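Local coordinates for protein BT_4661 (Bacteroides thetaiotaomicron, PDB 4AK2) that binds heparin and heparan sulfate chains, probably helping to capture them at the bacterial surface for use by its heparin utilisation system, at residues A197-G200 against T201-K204; Y221-T225 against D226-H230. All blocks are in the same frame, centred on the assembly; numbering follows the deposited sequence.

Contact 1, the loop 197-204, comes first along the chain, directly after helix 187-195; contact 2 follows at 221-230, where strands 220-222 and 229-231 form a hairpin. Their centres lie about 20 Å apart and their nearest atoms about 7 Å, so the two do not touch. Contact 1 belongs to the glycan pocket and meets a sulfated glucosamine. Contact 2 lies nearer the centre of the chain, its strand 229-231 also pairing with strand 140-141, and its Ile222 side chain is about 13 Å from a bound glucosamine. Both are local turns within this ligand-binding part of a longer protein, one meeting the sugar and the other packing against strands 157-161 and 268-276.

Contact 1: A197-G200 against T201-K204; sequences ATAG and TSRK. With SGN (2-deoxy-6-O-sulfo-2-(sulfoamino)-alpha-D-glucopyranose), chain B.
The flat carbonyl group of Ala199 receives two donors from Ser202: the hydroxyl lies in the carbonyl plane, on a lone pair, with OG 2.7 Å from Ala199 O, while the backbone N of Ser202, 3.0 Å from Ala199 O, is tilted 16° from that plane. At the other flat group, the Arg203 guanidinium, N-sulfate oxygen O1S of the bound glucosamine lies obliquely, not bonded, with Arg203 NE 4.1 Å from O1S. The bond from Ser202 N closes a type II' beta turn running from Ala199 to Ser202, and Thr201, Ser202 and Arg203 line the glycan pocket. Gly200 suits the turn's second position, since its phi is positive and a CB there would clash with Thr201 N. Ser202 OG sits between its own backbone N and carbonyl carbon (chi1 75°), which lets it reach back to Ala199 while accepting from Lys204 N at 3.2 Å, an ST turn. With one bond given and one received, the rotation of the hydroxyl is largely fixed. Replacing Ser202 by alanine would probably leave Lys204 N without this acceptor and Ala199 O gripped by the backbone alone, making the turn less rigid beside the sugar.

Beyond the turn, Thr201 OG1 donates to O6S of the sugar's 6-O-sulfate (2.9 Å), and the backbone N of Arg203 donates to O3S of the N-sulfate (2.7 Å). Gln182, Gln261 and Arg161 hold the same sugar, whereas the Arg203 guanidinium forms salt bridges with Asp159, Glu210 and Asp259. Against the N-sulfate, Ser202 CB comes within 3.4 Å of sugar O2S.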
# COMPACT_ATOMS: atom_id res chain seq x y z
N ALA A 197 -14.38 12.19 -17.05
CA ALA A 197 -13.58 12.21 -18.26
C ALA A 197 -12.52 13.33 -18.21
O ALA A 197 -11.50 13.22 -18.88
CB ALA A 197 -14.46 12.35 -19.48
N THR A 198 -12.75 14.38 -17.42
CA THR A 198 -11.81 15.51 -17.30
C THR A 198 -10.85 15.42 -16.10
O THR A 198 -10.09 16.33 -15.84
CB THR A 198 -12.55 16.86 -17.24
OG1 THR A 198 -13.30 16.92 -16.01
CG2 THR A 198 -13.49 17.00 -18.42
N ALA A 199 -10.90 14.32 -15.36
CA ALA A 199 -10.08 14.22 -14.14
C ALA A 199 -8.56 14.30 -14.40
O ALA A 199 -7.81 14.73 -13.51
CB ALA A 199 -10.43 12.97 -13.32
N GLY A 200 -8.11 13.86 -15.58
CA GLY A 200 -6.69 13.99 -15.94
C GLY A 200 -5.76 13.28 -14.98
O GLY A 200 -5.90 12.07 -14.75
N THR A 201 -4.81 14.03 -14.40
CA THR A 201 -3.92 13.44 -13.40
C THR A 201 -4.13 14.14 -12.06
O THR A 201 -3.27 14.13 -11.20
CB THR A 201 -2.44 13.53 -13.83
OG1 THR A 201 -2.08 14.90 -14.03
CG2 THR A 201 -2.18 12.76 -15.14
N SER A 202 -5.30 14.76 -11.91
CA SER A 202 -5.61 15.59 -10.73
C SER A 202 -5.91 14.74 -9.48
O SER A 202 -6.13 13.50 -9.56
CB SER A 202 -6.79 16.53 -11.01
OG SER A 202 -8.01 15.79 -11.00
N ARG A 203 -6.00 15.40 -8.33
CA ARG A 203 -6.35 14.69 -7.10
C ARG A 203 -7.84 14.36 -7.05
O ARG A 203 -8.26 13.60 -6.17
CB ARG A 203 -6.01 15.57 -5.90
CG ARG A 203 -6.89 16.80 -5.75
CD ARG A 203 -6.64 17.58 -4.48
NE ARG A 203 -7.49 18.76 -4.43
CZ ARG A 203 -7.64 19.54 -3.37
NH1 ARG A 203 -7.03 19.25 -2.22
NH2 ARG A 203 -8.44 20.59 -3.44
N LYS A 204 -8.64 14.86 -7.99
CA LYS A 204 -10.10 14.89 -7.77
C LYS A 204 -10.75 13.54 -7.41
O LYS A 204 -11.56 13.50 -6.45
CB LYS A 204 -10.82 15.58 -8.92
CG LYS A 204 -10.48 17.06 -9.01
CD LYS A 204 -10.99 17.69 -10.30
CE LYS A 204 -10.55 19.15 -10.42
NZ LYS A 204 -10.91 19.59 -11.78
C1 SGN B . -3.96 19.30 -11.76
C2 SGN B . -3.05 19.10 -10.55
C3 SGN B . -1.64 19.60 -10.91
C4 SGN B . -1.15 18.95 -12.19
C5 SGN B . -2.13 19.18 -13.35
C6 SGN B . -1.72 18.33 -14.56
N2 SGN B . -3.61 19.78 -9.39
O1 SGN B . -4.20 20.69 -11.98
O3 SGN B . -0.78 19.24 -9.82
O4 SGN B . 0.04 19.62 -12.62
O5 SGN B . -3.40 18.69 -12.91
O6 SGN B . -2.60 18.58 -15.64
S1 SGN B . -4.78 19.17 -8.49
O1S SGN B . -4.72 19.81 -7.20
O2S SGN B . -6.08 19.31 -9.10
O3S SGN B . -4.46 17.64 -8.37
S2 SGN B . -2.49 17.72 -16.91
O4S SGN B . -1.23 18.02 -17.59
O5S SGN B . -3.75 18.19 -17.86
O6S SGN B . -2.70 16.32 -16.53

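Contact 2: Y221-T225 against D226-H230; sequences YIDQT and DFKVH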
# COMPACT_ATOMS: atom_id res chain seq x y z
N TYR A 221 -11.39 8.64 -0.45
CA TYR A 221 -11.13 9.97 0.12
C TYR A 221 -10.71 9.78 1.57
O TYR A 221 -11.06 8.78 2.20
CB TYR A 221 -12.37 10.90 0.04
CG TYR A 221 -13.51 10.40 0.86
CD1 TYR A 221 -14.39 9.47 0.32
CD2 TYR A 221 -13.69 10.81 2.18
CE1 TYR A 221 -15.46 8.98 1.08
CE2 TYR A 221 -14.73 10.31 2.96
CZ TYR A 221 -15.63 9.41 2.39
OH TYR A 221 -16.67 8.90 3.16
N ILE A 222 -10.09 10.79 2.13
CA ILE A 222 -9.77 10.84 3.56
C ILE A 222 -10.81 11.66 4.27
O ILE A 222 -11.11 12.79 3.87
CB ILE A 222 -8.35 11.42 3.74
CG1 ILE A 222 -7.33 10.50 3.07
CG2 ILE A 222 -8.03 11.63 5.23
CD1 ILE A 222 -5.93 11.08 3.03
N ASP A 223 -11.36 11.12 5.36
CA ASP A 223 -12.32 11.94 6.15
C ASP A 223 -11.55 12.91 7.06
O ASP A 223 -10.39 12.65 7.46
CB ASP A 223 -13.30 11.06 6.91
CG ASP A 223 -12.72 10.53 8.18
OD1 ASP A 223 -12.61 11.30 9.17
OD2 ASP A 223 -12.38 9.33 8.22
N GLN A 224 -12.18 14.04 7.40
CA GLN A 224 -11.50 15.10 8.17
C GLN A 224 -11.76 15.05 9.69
O GLN A 224 -11.50 16.04 10.38
CB GLN A 224 -11.81 16.50 7.57
CG GLN A 224 -11.53 16.51 6.07
CD GLN A 224 -10.09 16.18 5.70
OE1 GLN A 224 -9.16 16.77 6.24
NE2 GLN A 224 -9.91 15.23 4.79
N THR A 225 -12.31 13.93 10.17
CA THR A 225 -12.60 13.74 11.60
C THR A 225 -11.56 12.83 12.24
O THR A 225 -10.92 13.18 13.25
CB THR A 225 -14.04 13.17 11.79
OG1 THR A 225 -14.95 14.17 11.30
CG2 THR A 225 -14.34 12.92 13.23
N ASP A 226 -11.41 11.66 11.62
CA ASP A 226 -10.48 10.63 12.08
C ASP A 226 -9.34 10.36 11.10
O ASP A 226 -8.41 9.65 11.46
CB ASP A 226 -11.25 9.32 12.36
CG ASP A 226 -12.34 9.48 13.38
OD1 ASP A 226 -12.06 10.09 14.43
OD2 ASP A 226 -13.45 8.99 13.10
N PHE A 227 -9.43 10.90 9.87
CA PHE A 227 -8.33 10.81 8.88
C PHE A 227 -8.12 9.39 8.37
O PHE A 227 -7.05 9.04 7.91
CB PHE A 227 -7.05 11.47 9.43
CG PHE A 227 -7.33 12.88 9.91
CD1 PHE A 227 -7.71 13.86 8.99
CD2 PHE A 227 -7.34 13.18 11.27
CE1 PHE A 227 -8.05 15.15 9.41
CE2 PHE A 227 -7.69 14.45 11.71
CZ PHE A 227 -8.05 15.43 10.78
N LYS A 228 -9.17 8.57 8.43
CA LYS A 228 -9.14 7.27 7.76
C LYS A 228 -9.24 7.48 6.26
O LYS A 228 -9.89 8.42 5.77
CB LYS A 228 -10.34 6.43 8.20
CG LYS A 228 -10.39 6.11 9.70
CD LYS A 228 -11.64 5.31 10.05
CE LYS A 228 -11.66 4.92 11.51
NZ LYS A 228 -12.88 4.10 11.81
N VAL A 229 -8.61 6.58 5.52
CA VAL A 229 -8.84 6.49 4.08
C VAL A 229 -10.10 5.63 3.83
O VAL A 229 -10.16 4.51 4.32
CB VAL A 229 -7.64 5.89 3.30
CG1 VAL A 229 -8.00 5.71 1.83
CG2 VAL A 229 -6.37 6.74 3.47
N HIS A 230 -11.07 6.18 3.09
CA HIS A 230 -12.26 5.48 2.66
C HIS A 230 -12.17 5.07 1.25
O HIS A 230 -11.72 5.86 0.42
CB HIS A 230 -13.49 6.39 2.82
CG HIS A 230 -13.70 6.84 4.23
ND1 HIS A 230 -14.74 6.42 4.99
CD2 HIS A 230 -12.94 7.67 5.04
CE1 HIS A 230 -14.64 6.97 6.22
NE2 HIS A 230 -13.54 7.74 6.25
O HOH W 1 -13.98 8.26 10.29
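Asp223 joins His230 through a nearly straight bond, His230 NE2 donating to Asp223 OD2 at 2.8 Å. The oxygen lies in the imidazole plane, but the carboxylate is turned 79° against the ring. A water donates to both Asp223 OD2 and Asp226 OD2. Asp223 OD1 takes three backbone donors: Asp226 N on its syn lone pair (2.8 Å), Thr225 N on the anti one (2.8 Å), giving an Asx turn, and Phe227 N from above the carboxylate plane (3.3 Å). With CG between the backbone N and the carbonyl carbon (chi1 81°), the Asp223 carboxylate turns back toward the amides of the loop that follows.

Tyr221 lies beside His230 on the same face of the sheet. Their ring planes are almost parallel, at 3°, but slid so that they barely overlap; His230 CB instead makes a CH-pi contact, 3.9 Å from the Tyr221 ring centroid. These groups sit on a beta hairpin, in which Tyr221 and His230 form a hydrogen-bonded antiparallel pair and Ile222 and Val229 a non-hydrogen-bonded one. On the opposite face from Tyr221 and His230, Ile222 CG1 meets Val229 CG2 at 3.9 Å. Ile222 CG2 lies at the edge of the Phe227 ring, which also packs edge-to-face with Phe156. Further out, Lys228 forms a salt bridge with Glu141.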